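Pyruvate kinase (Pyrobaculum aerophilum, PDB 3QTG) catalyses the final step of glycolysis, the metal-dependent transfer of a phosphoryl group from phosphoenolpyruvate to ADP, giving pyruvate and ATP. Local coordinates at residues Asp28-Arg31 with Pro32-Ile36; Ile115-Asn119 with Lys120-Ser124; Pro267-Gln270 with Arg271-Val274; Asn427-Glu430 with Gly431-Leu435. All coordinates share one frame; numbering follows the deposited sequence. Where two conformers were deposited one is given.

Contact 1: Asp28-Arg31 with Pro32-Ile36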
loop_
_atom_site.group_PDB
_atom_site.type_symbol
_atom_site.label_atom_id
_atom_site.label_comp_id
_atom_site.label_asym_id
_atom_site.label_seq_id
_atom_site.Cartn_x
_atom_site.Cartn_y
_atom_site.Cartn_z
ATOM N N ASP A 28 0.915 15.010 51.000
ATOM C CA ASP A 28 1.634 14.995 52.280
ATOM C C ASP A 28 0.768 14.533 53.460
ATOM O O ASP A 28 1.234 13.783 54.317
ATOM C CB ASP A 28 2.202 16.386 52.587
ATOM C CG ASP A 28 3.346 16.770 51.665
ATOM O OD1 ASP A 28 3.823 15.901 50.901
ATOM O OD2 ASP A 28 3.771 17.948 51.696
ATOM N N VAL A 29 -0.487 14.980 53.490
ATOM C CA VAL A 29 -1.390 14.722 54.624
ATOM C C VAL A 29 -2.139 13.389 54.534
ATOM O O VAL A 29 -2.899 13.035 55.433
ATOM C CB VAL A 29 -2.400 15.894 54.844
ATOM C CG1 VAL A 29 -1.675 17.124 55.383
ATOM C CG2 VAL A 29 -3.156 16.237 53.547
ATOM N N LEU A 30 -1.928 12.652 53.450
ATOM C CA LEU A 30 -2.574 11.353 53.277
ATOM C C LEU A 30 -2.199 10.371 54.389
ATOM O O LEU A 30 -1.017 10.155 54.675
ATOM C CB LEU A 30 -2.236 10.755 51.902
ATOM C CG LEU A 30 -3.231 10.876 50.742
ATOM C CD1 LEU A 30 -4.159 12.083 50.853
ATOM C CD2 LEU A 30 -2.483 10.869 49.418
ATOM N N ARG A 31 -3.227 9.799 55.012
ATOM C CA ARG A 31 -3.092 8.680 55.940
ATOM C C ARG A 31 -2.210 7.605 55.300
ATOM O O ARG A 31 -2.330 7.357 54.095
ATOM C CB ARG A 31 -4.486 8.111 56.218
ATOM C CG ARG A 31 -4.646 7.276 57.487
ATOM C CD ARG A 31 -6.118 6.889 57.728
ATOM N NE ARG A 31 -7.047 7.953 57.335
ATOM C CZ ARG A 31 -7.903 7.866 56.315
ATOM N NH1 ARG A 31 -7.966 6.746 55.591
ATOM N NH2 ARG A 31 -8.705 8.890 56.021
ATOM N N PRO A 32 -1.328 6.951 56.093
ATOM C CA PRO A 32 -0.440 5.915 55.530
ATOM C C PRO A 32 -1.156 4.953 54.575
ATOM O O PRO A 32 -0.525 4.375 53.667
ATOM C CB PRO A 32 0.033 5.155 56.770
ATOM C CG PRO A 32 0.011 6.184 57.865
ATOM C CD PRO A 32 -1.113 7.134 57.547
ATOM N N ASP A 33 -2.464 4.804 54.778
ATOM C CA ASP A 33 -3.272 3.869 54.020
ATOM C C ASP A 33 -3.890 4.499 52.774
ATOM O O ASP A 33 -4.101 3.813 51.772
ATOM C CB ASP A 33 -4.360 3.274 54.905
ATOM C CG ASP A 33 -4.311 1.762 54.932
ATOM O OD1 ASP A 33 -4.307 1.135 53.844
ATOM O OD2 ASP A 33 -4.260 1.191 56.045
ATOM N N GLU A 34 -4.196 5.794 52.853
ATOM C CA GLU A 34 -4.642 6.563 51.690
ATOM C C GLU A 34 -3.506 6.685 50.690
ATOM O O GLU A 34 -3.728 6.617 49.486
ATOM C CB GLU A 34 -5.050 7.988 52.109
ATOM C CG GLU A 34 -6.353 8.147 52.902
ATOM C CD GLU A 34 -6.634 9.610 53.290
ATOM O OE1 GLU A 34 -5.901 10.165 54.138
ATOM O OE2 GLU A 34 -7.588 10.208 52.742
ATOM N N LEU A 35 -2.288 6.847 51.212
ATOM C CA LEU A 35 -1.085 6.971 50.397
ATOM C C LEU A 35 -0.840 5.719 49.553
ATOM O O LEU A 35 -0.530 5.820 48.363
ATOM C CB LEU A 35 0.136 7.296 51.264
ATOM C CG LEU A 35 1.446 7.601 50.522
ATOM C CD1 LEU A 35 1.329 8.853 49.650
ATOM C CD2 LEU A 35 2.613 7.716 51.508
ATOM N N ILE A 36 -0.999 4.546 50.165
ATOM C CA ILE A 36 -0.843 3.276 49.450
ATOM C C ILE A 36 -1.789 3.205 48.244
ATOM O O ILE A 36 -1.358 2.908 47.127
ATOM C CB ILE A 36 -1.066 2.044 50.377
ATOM C CG1 ILE A 36 0.073 1.923 51.400
ATOM C CG2 ILE A 36 -1.199 0.764 49.554
ATOM C CD1 ILE A 36 -0.112 0.806 52.418
#
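Arg-31 and Leu-35 are joined by the first full helical turn: Leu-35 N donates to Arg-31 O at 2.9 Å with the N-H pointing almost straight at the oxygen, while the bond from Glu-34 N to the same carbonyl is weak. Pro-32 suits this place because its nitrogen has no hydrogen to offer and the opening of a helix needs none from it. Glu-34 was modelled in two conformers; in the one described, CG stands beside the backbone N (chi1 -72°) and aims an extended chain back at Arg-31, where OE1 accepts from Arg-31 N at 2.8 Å on the anti side, recalling one half of a capping box. The guanidinium then lies stacked on the carboxylate, the planes 9° apart. Arg-31 NH2 and Glu-34 OE1 are 3.6 Å apart, a long salt bridge of charges alone, since no N-H is aimed at the oxygen. Leu-30 CG rests on Glu-34 CB at 3.7 Å, and its CB faces Leu-35 CB. The turn lies on the surface of the TIM barrel, in the connection from strand 18-22 to strand 44-48, where Asp-28 forms a salt bridge with Arg-60 of helix 54-71 and Ile-36 touches Lys-71 of that helix.

Contact 2: Ile115-Asn119 with Lys120-Ser124; sequences IPVPN and KAFFS
Asn-119 is the N-cap of the short helix 120-125, which follows edge strand 115-117 of the small β domain inserted in the barrel after strand 76-80. Two hydrogen bonds fasten the helix start. Asn-119 OD1 accepts from Ala-121 N at 3.2 Å, the donor tilted 30° from the amide carbonyl plane, and Phe-122 N reaches Asn-119 O at 3.1 Å from well above its carbonyl plane. Asparagine suits the cap because its short side chain, with CG beside the carbonyl carbon (chi1 -153°), brings an acceptor to the backbone N-H of Ala-121, which has no preceding turn to bond to. Without OD1, as with an alanine here, Ala-121 N would probably lose its capping partner and the first turn could fray. Apolar contacts come from Val-117, whose CG1 meets Phe-122 CB at 3.8 Å while its CB faces Phe-123 CE2. Phe-122 continues inward to Val-169 of strand 167-169 and Phe-123 to Leu-106, closing the helix over one side of the sheet. The two rings meet edge against face, Phe-122 CD2 standing 3.7 Å above the centre of the Phe-123 ring, and Val-117 O approaches Phe-123 CE2 in the plane of that ring, at 3.6 Å.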
loop_
_atom_site.group_PDB
_atom_site.type_symbol
_atom_site.label_atom_id
_atom_site.label_comp_id
_atom_site.label_asym_id
_atom_site.label_seq_id
_atom_site.Cartn_x
_atom_site.Cartn_y
_atom_site.Cartn_z
ATOM N N ILE A 115 6.006 50.476 37.249
ATOM C CA ILE A 115 6.250 49.062 37.549
ATOM C C ILE A 115 7.708 48.751 37.233
ATOM O O ILE A 115 8.148 48.925 36.088
ATOM C CB ILE A 115 5.348 48.072 36.727
ATOM C CG1 ILE A 115 3.875 48.494 36.679
ATOM C CG2 ILE A 115 5.519 46.621 37.213
ATOM C CD1 ILE A 115 3.286 48.947 38.013
ATOM N N PRO A 116 8.471 48.290 38.246
ATOM C CA PRO A 116 9.851 47.974 37.990
ATOM C C PRO A 116 10.057 46.544 37.443
ATOM O O PRO A 116 9.566 45.557 38.011
ATOM C CB PRO A 116 10.495 48.167 39.363
ATOM C CG PRO A 116 9.415 47.813 40.332
ATOM C CD PRO A 116 8.103 48.055 39.659
ATOM N N VAL A 117 10.780 46.439 36.337
ATOM C CA VAL A 117 11.089 45.138 35.744
ATOM C C VAL A 117 12.613 45.014 35.618
ATOM O O VAL A 117 13.204 45.660 34.756
ATOM C CB VAL A 117 10.408 44.943 34.378
ATOM C CG1 VAL A 117 10.601 43.520 33.895
ATOM C CG2 VAL A 117 8.916 45.243 34.467
ATOM N N PRO A 118 13.256 44.222 36.511
ATOM C CA PRO A 118 14.718 44.159 36.551
ATOM C C PRO A 118 15.377 43.242 35.509
ATOM O O PRO A 118 16.359 42.566 35.803
ATOM C CB PRO A 118 14.997 43.670 37.976
ATOM C CG PRO A 118 13.889 42.800 38.284
ATOM C CD PRO A 118 12.667 43.422 37.601
ATOM N N ASN A 119 14.864 43.231 34.288
ATOM C CA ASN A 119 15.481 42.394 33.265
ATOM C C ASN A 119 15.338 42.998 31.890
ATOM O O ASN A 119 14.208 43.174 31.408
ATOM C CB ASN A 119 14.904 40.977 33.299
ATOM C CG ASN A 119 15.888 39.958 32.768
ATOM O OD1 ASN A 119 16.585 40.226 31.784
ATOM N ND2 ASN A 119 15.991 38.807 33.435
ATOM N N LYS A 120 16.470 43.319 31.259
ATOM C CA LYS A 120 16.443 43.955 29.937
ATOM C C LYS A 120 15.784 43.071 28.867
ATOM O O LYS A 120 15.221 43.589 27.916
ATOM C CB LYS A 120 17.842 44.375 29.451
ATOM C CG LYS A 120 17.791 45.555 28.404
ATOM C CD LYS A 120 19.098 45.628 27.619
ATOM C CE LYS A 120 19.036 46.625 26.429
ATOM N NZ LYS A 120 19.450 48.019 26.806
ATOM N N ALA A 121 15.864 41.751 29.038
ATOM C CA ALA A 121 15.240 40.814 28.102
ATOM C C ALA A 121 13.730 41.068 27.935
ATOM O O ALA A 121 13.184 40.803 26.858
ATOM C CB ALA A 121 15.511 39.366 28.511
ATOM N N PHE A 122 13.073 41.593 28.980
ATOM C CA PHE A 122 11.664 41.998 28.885
ATOM C C PHE A 122 11.546 43.117 27.849
ATOM O O PHE A 122 10.686 43.081 26.962
ATOM C CB PHE A 122 11.114 42.472 30.238
ATOM C CG PHE A 122 9.672 42.990 30.175
ATOM C CD1 PHE A 122 8.597 42.103 30.057
ATOM C CD2 PHE A 122 9.408 44.351 30.215
ATOM C CE1 PHE A 122 7.278 42.571 29.991
ATOM C CE2 PHE A 122 8.102 44.844 30.160
ATOM C CZ PHE A 122 7.023 43.935 30.043
ATOM N N PHE A 123 12.426 44.102 27.952
ATOM C CA PHE A 123 12.363 45.255 27.050
ATOM C C PHE A 123 12.757 44.897 25.615
ATOM O O PHE A 123 12.146 45.404 24.679
ATOM C CB PHE A 123 13.089 46.475 27.664
ATOM C CG PHE A 123 12.503 46.862 28.986
ATOM C CD1 PHE A 123 11.405 47.715 29.048
ATOM C CD2 PHE A 123 12.969 46.280 30.169
ATOM C CE1 PHE A 123 10.803 48.026 30.276
ATOM C CE2 PHE A 123 12.368 46.583 31.395
ATOM C CZ PHE A 123 11.289 47.465 31.448
ATOM N N SER A 124 13.709 43.976 25.446
ATOM C CA SER A 124 14.054 43.479 24.109
ATOM C C SER A 124 12.942 42.665 23.447
ATOM O O SER A 124 12.857 42.648 22.232
ATOM C CB SER A 124 15.320 42.638 24.153
ATOM O OG SER A 124 16.368 43.393 24.724
#

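Contact 3: Pro267-Gln270 with Arg271-Val274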
loop_
_atom_site.group_PDB
_atom_site.type_symbol
_atom_site.label_atom_id
_atom_site.label_comp_id
_atom_site.label_asym_id
_atom_site.label_seq_id
_atom_site.Cartn_x
_atom_site.Cartn_y
_atom_site.Cartn_z
ATOM N N PRO A 267 -5.248 22.675 20.473
ATOM C CA PRO A 267 -5.321 21.281 19.995
ATOM C C PRO A 267 -4.392 20.950 18.830
ATOM O O PRO A 267 -3.778 19.889 18.832
ATOM C CB PRO A 267 -6.798 21.119 19.595
ATOM C CG PRO A 267 -7.516 22.057 20.527
ATOM C CD PRO A 267 -6.594 23.280 20.554
ATOM N N ILE A 268 -4.280 21.846 17.856
ATOM C CA ILE A 268 -3.359 21.638 16.749
ATOM C C ILE A 268 -1.865 21.636 17.178
ATOM O O ILE A 268 -1.076 20.840 16.674
ATOM C CB ILE A 268 -3.683 22.596 15.556
ATOM C CG1 ILE A 268 -4.611 21.891 14.560
ATOM C CG2 ILE A 268 -2.422 23.078 14.818
ATOM C CD1 ILE A 268 -4.310 20.368 14.404
ATOM N N VAL A 269 -1.501 22.498 18.128
ATOM C CA VAL A 269 -0.132 22.567 18.627
ATOM C C VAL A 269 0.217 21.295 19.423
ATOM O O VAL A 269 1.267 20.716 19.208
ATOM C CB VAL A 269 0.135 23.893 19.449
ATOM C CG1 VAL A 269 1.438 23.829 20.198
ATOM C CG2 VAL A 269 0.123 25.114 18.537
ATOM N N GLN A 270 -0.674 20.860 20.320
ATOM C CA GLN A 270 -0.535 19.579 21.005
ATOM C C GLN A 270 -0.326 18.439 20.006
ATOM O O GLN A 270 0.579 17.615 20.160
ATOM C CB GLN A 270 -1.771 19.282 21.858
ATOM C CG GLN A 270 -1.706 17.908 22.537
ATOM C CD GLN A 270 -2.850 17.658 23.515
ATOM O OE1 GLN A 270 -3.274 18.563 24.250
ATOM N NE2 GLN A 270 -3.357 16.435 23.527
ATOM N N ARG A 271 -1.175 18.387 18.984
ATOM C CA ARG A 271 -1.061 17.334 17.984
ATOM C C ARG A 271 0.301 17.385 17.301
ATOM O O ARG A 271 0.948 16.358 17.148
ATOM C CB ARG A 271 -2.205 17.444 16.968
ATOM C CG ARG A 271 -2.282 16.314 16.013
ATOM C CD ARG A 271 -3.283 16.618 14.898
ATOM N NE ARG A 271 -4.661 16.431 15.329
ATOM C CZ ARG A 271 -5.706 16.463 14.504
ATOM N NH1 ARG A 271 -5.526 16.682 13.208
ATOM N NH2 ARG A 271 -6.931 16.269 14.975
ATOM N N ARG A 272 0.749 18.578 16.915
ATOM C CA ARG A 272 2.044 18.708 16.250
ATOM C C ARG A 272 3.239 18.293 17.143
ATOM O O ARG A 272 4.176 17.650 16.660
ATOM C CB ARG A 272 2.231 20.108 15.629
ATOM C CG ARG A 272 3.691 20.439 15.247
ATOM C CD ARG A 272 3.818 21.533 14.134
ATOM N NE ARG A 272 3.684 22.903 14.657
ATOM C CZ ARG A 272 2.545 23.608 14.683
ATOM N NH1 ARG A 272 1.409 23.085 14.220
ATOM N NH2 ARG A 272 2.542 24.842 15.183
ATOM N N ILE A 273 3.202 18.634 18.430
ATOM C CA ILE A 273 4.255 18.181 19.352
ATOM C C ILE A 273 4.298 16.651 19.478
ATOM O O ILE A 273 5.381 16.036 19.458
ATOM C CB ILE A 273 4.155 18.816 20.771
ATOM C CG1 ILE A 273 4.315 20.354 20.714
ATOM C CG2 ILE A 273 5.228 18.196 21.671
ATOM C CD1 ILE A 273 3.648 21.134 21.859
ATOM N N VAL A 274 3.110 16.056 19.630
ATOM C CA VAL A 274 2.949 14.601 19.772
ATOM C C VAL A 274 3.375 13.853 18.491
ATOM O O VAL A 274 4.179 12.933 18.566
ATOM C CB VAL A 274 1.508 14.205 20.182
ATOM C CG1 VAL A 274 1.347 12.666 20.211
ATOM C CG2 VAL A 274 1.153 14.797 21.557
#
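Arg-271 crosses Ile-268 at a slant, one turn on from it in helix 266-279, and its side chain can be followed outward. CB sits over the carbonyls of the preceding turn, 3.5 Å from Pro-267 O, the oxygen that also accepts the hydrogen of Arg-271 N. With CG anti to the backbone N (chi1 -172°) the chain runs back toward the start of the helix, where CD meets Ile-268 CD1 at 3.9 Å. A bend at chi3 (-78°) then turns the guanidinium so that Ile-268 CD1 covers one of its faces, 4.1 Å from Arg-271 CZ. At the tip NH2 donates to Ser-313 OG, and NH1 to Glu-346 O, both of the second subunit. Arginine suits this place: an apolar stem for the isoleucine, a broad donor for the interface. A leucine in its place would probably leave those two acceptors without their donors and take away the flat group that lies against Ile-268 CD1. Arg-272 folds back differently, its NH1 meeting Ile-268 CG2 at 3.9 Å near the guanidinium plane. On the inner side Val-269 CG1 packs on Ile-273 CD1 at 3.9 Å, while Gln-270 is held by Arg-254 and Thr-311. The helix is the crossover between barrel strands 249-253 and 284-287: Ile-273 rests on Val-250 and Val-252, Val-269 on Leu-257 of helix 254-257, and Ile-268 on Phe-309 of the second subunit.

Contact 4: Asn427-Glu430 with Gly431-Leu435. With SO4 (sulfate ion), chain C.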
loop_
_atom_site.group_PDB
_atom_site.type_symbol
_atom_site.label_atom_id
_atom_site.label_comp_id
_atom_site.label_asym_id
_atom_site.label_seq_id
_atom_site.Cartn_x
_atom_site.Cartn_y
_atom_site.Cartn_z
ATOM N N ASN A 427 24.134 -12.637 32.933
ATOM C CA ASN A 427 24.287 -12.365 31.519
ATOM C C ASN A 427 22.901 -12.360 30.880
ATOM O O ASN A 427 21.900 -12.661 31.546
ATOM C CB ASN A 427 25.191 -13.430 30.881
ATOM C CG ASN A 427 24.693 -14.851 31.132
ATOM O OD1 ASN A 427 23.533 -15.165 30.891
ATOM N ND2 ASN A 427 25.579 -15.718 31.607
ATOM N N TYR A 428 22.854 -12.040 29.591
ATOM C CA TYR A 428 21.606 -11.875 28.873
ATOM C C TYR A 428 20.809 -13.162 28.831
ATOM O O TYR A 428 19.619 -13.150 29.141
ATOM C CB TYR A 428 21.878 -11.427 27.453
ATOM C CG TYR A 428 22.051 -9.945 27.304
ATOM C CD1 TYR A 428 23.272 -9.416 26.912
ATOM C CD2 TYR A 428 20.995 -9.067 27.558
ATOM C CE1 TYR A 428 23.441 -8.050 26.762
ATOM C CE2 TYR A 428 21.153 -7.690 27.406
ATOM C CZ TYR A 428 22.378 -7.197 27.004
ATOM O OH TYR A 428 22.569 -5.854 26.864
ATOM N N GLU A 429 21.483 -14.258 28.465
ATOM C CA GLU A 429 20.835 -15.547 28.291
ATOM C C GLU A 429 20.179 -16.038 29.578
ATOM O O GLU A 429 19.055 -16.517 29.543
ATOM C CB GLU A 429 21.781 -16.595 27.663
ATOM C CG GLU A 429 21.045 -17.648 26.790
ATOM C CD GLU A 429 20.586 -17.117 25.411
ATOM O OE1 GLU A 429 21.455 -16.691 24.620
ATOM O OE2 GLU A 429 19.357 -17.132 25.106
ATOM N N GLU A 430 20.858 -15.872 30.713
ATOM C CA GLU A 430 20.292 -16.239 32.017
ATOM C C GLU A 430 19.128 -15.296 32.397
ATOM O O GLU A 430 18.080 -15.739 32.887
ATOM C CB GLU A 430 21.402 -16.262 33.079
ATOM C CG GLU A 430 20.944 -16.205 34.540
ATOM C CD GLU A 430 22.111 -16.140 35.536
ATOM O OE1 GLU A 430 23.013 -17.018 35.458
ATOM O OE2 GLU A 430 22.125 -15.227 36.400
ATOM N N GLY A 431 19.309 -14.002 32.136
ATOM C CA GLY A 431 18.254 -13.030 32.346
ATOM C C GLY A 431 16.987 -13.346 31.579
ATOM O O GLY A 431 15.894 -13.361 32.150
ATOM N N LEU A 432 17.131 -13.614 30.280
ATOM C CA LEU A 432 15.965 -13.933 29.438
ATOM C C LEU A 432 15.231 -15.199 29.899
ATOM O O LEU A 432 14.003 -15.248 29.874
ATOM C CB LEU A 432 16.340 -14.013 27.950
ATOM C CG LEU A 432 15.147 -13.908 26.979
ATOM C CD1 LEU A 432 14.438 -12.529 27.052
ATOM C CD2 LEU A 432 15.559 -14.238 25.538
ATOM N N GLU A 433 15.975 -16.217 30.320
ATOM C CA GLU A 433 15.338 -17.460 30.743
ATOM C C GLU A 433 14.583 -17.298 32.068
ATOM O O GLU A 433 13.504 -17.856 32.207
ATOM C CB GLU A 433 16.310 -18.654 30.735
ATOM C CG GLU A 433 16.969 -18.942 29.354
ATOM C CD GLU A 433 15.972 -19.224 28.180
ATOM O OE1 GLU A 433 15.061 -20.083 28.328
ATOM O OE2 GLU A 433 16.124 -18.590 27.096
ATOM N N LYS A 434 15.115 -16.508 33.006
ATOM C CA LYS A 434 14.358 -16.102 34.209
ATOM C C LYS A 434 13.088 -15.312 33.901
ATOM O O LYS A 434 12.051 -15.518 34.536
ATOM C CB LYS A 434 15.213 -15.262 35.156
ATOM C CG LYS A 434 16.361 -15.993 35.809
ATOM C CD LYS A 434 17.244 -14.978 36.515
ATOM C CE LYS A 434 18.516 -15.602 37.067
ATOM N NZ LYS A 434 18.249 -16.365 38.314
ATOM N N LEU A 435 13.178 -14.382 32.947
ATOM C CA LEU A 435 12.000 -13.637 32.481
ATOM C C LEU A 435 10.970 -14.541 31.786
ATOM O O LEU A 435 9.779 -14.388 32.003
ATOM C CB LEU A 435 12.408 -12.452 31.581
ATOM C CG LEU A 435 11.336 -11.471 31.059
ATOM C CD1 LEU A 435 10.681 -10.664 32.194
ATOM C CD2 LEU A 435 11.941 -10.528 30.012
HETATM S S SO4 C . 20.166 -3.034 26.477
HETATM O O1 SO4 C . 20.502 -4.210 27.248
HETATM O O2 SO4 C . 20.339 -1.854 27.335
HETATM O O3 SO4 C . 18.777 -3.093 26.024
HETATM O O4 SO4 C . 21.012 -2.880 25.293
#
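Glu-429 and Glu-433 lie side by side, one turn apart and pointing the same way, their carboxylate planes 32° apart and the two OE2 atoms 4.1 Å from each other. Both of these oxygens are buried without a partner, so the like charges would tend to raise the proton affinity of the pair. Glu-429 OE1, by contrast, is held by Tyr-448 OH, with a weak, long ion pair to Lys-458 of the third subunit. On another side of the helix Glu-430 and Lys-434 also run alongside each other, but through their stems: Glu-430 CG touches Lys-434 CE at 3.6 Å, whereas OE2 and NZ stay too far apart for a salt bridge. Glu-430 OE2 instead takes the hydrogen of Glu-426 N. Asn-427 caps the helix, its OD1 accepting from Glu-430 N at 2.8 Å nearly in line with its C=O. Tyr-428 turns away from this turn; its OH donates to O1 of a sulfate ion, probably from the crystallisation liquor, at 2.7 Å, although the position of the hydroxyl is less certain. Ser-381 and the backbone N-H groups of Met-382, Ser-383, Thr-385 and Leu-386 complete that anion pocket, consistent with the effector phosphate site of related kinases. Helix 428-439 links strands 418-422 and 444-448 of the C-terminal α/β domain, with Leu-432 packed on Phe-380 and Ala-446 and the Tyr-428 ring stacked on Tyr-448.

In the fold
Contacts 1, 2 and 4 all lie where a helix begins, whereas contact 3 falls within one. Contacts 1 and 3 belong to the same closed barrel, on opposite sides of the chain's centre: the first is a surface turn held by hydrogen bonds, with a loose charge pair, the other is mostly buried, apolar toward the strands and polar toward a second subunit. Contact 2, in the inserted β domain, and contact 4, in the C-terminal domain, are partly buried and lie farthest apart, with centres about 59 Å from each other. Both use asparagine as N-cap, but one leads into aromatic packing and the other into paired acidic chains, with a tyrosine reaching an anion pocket.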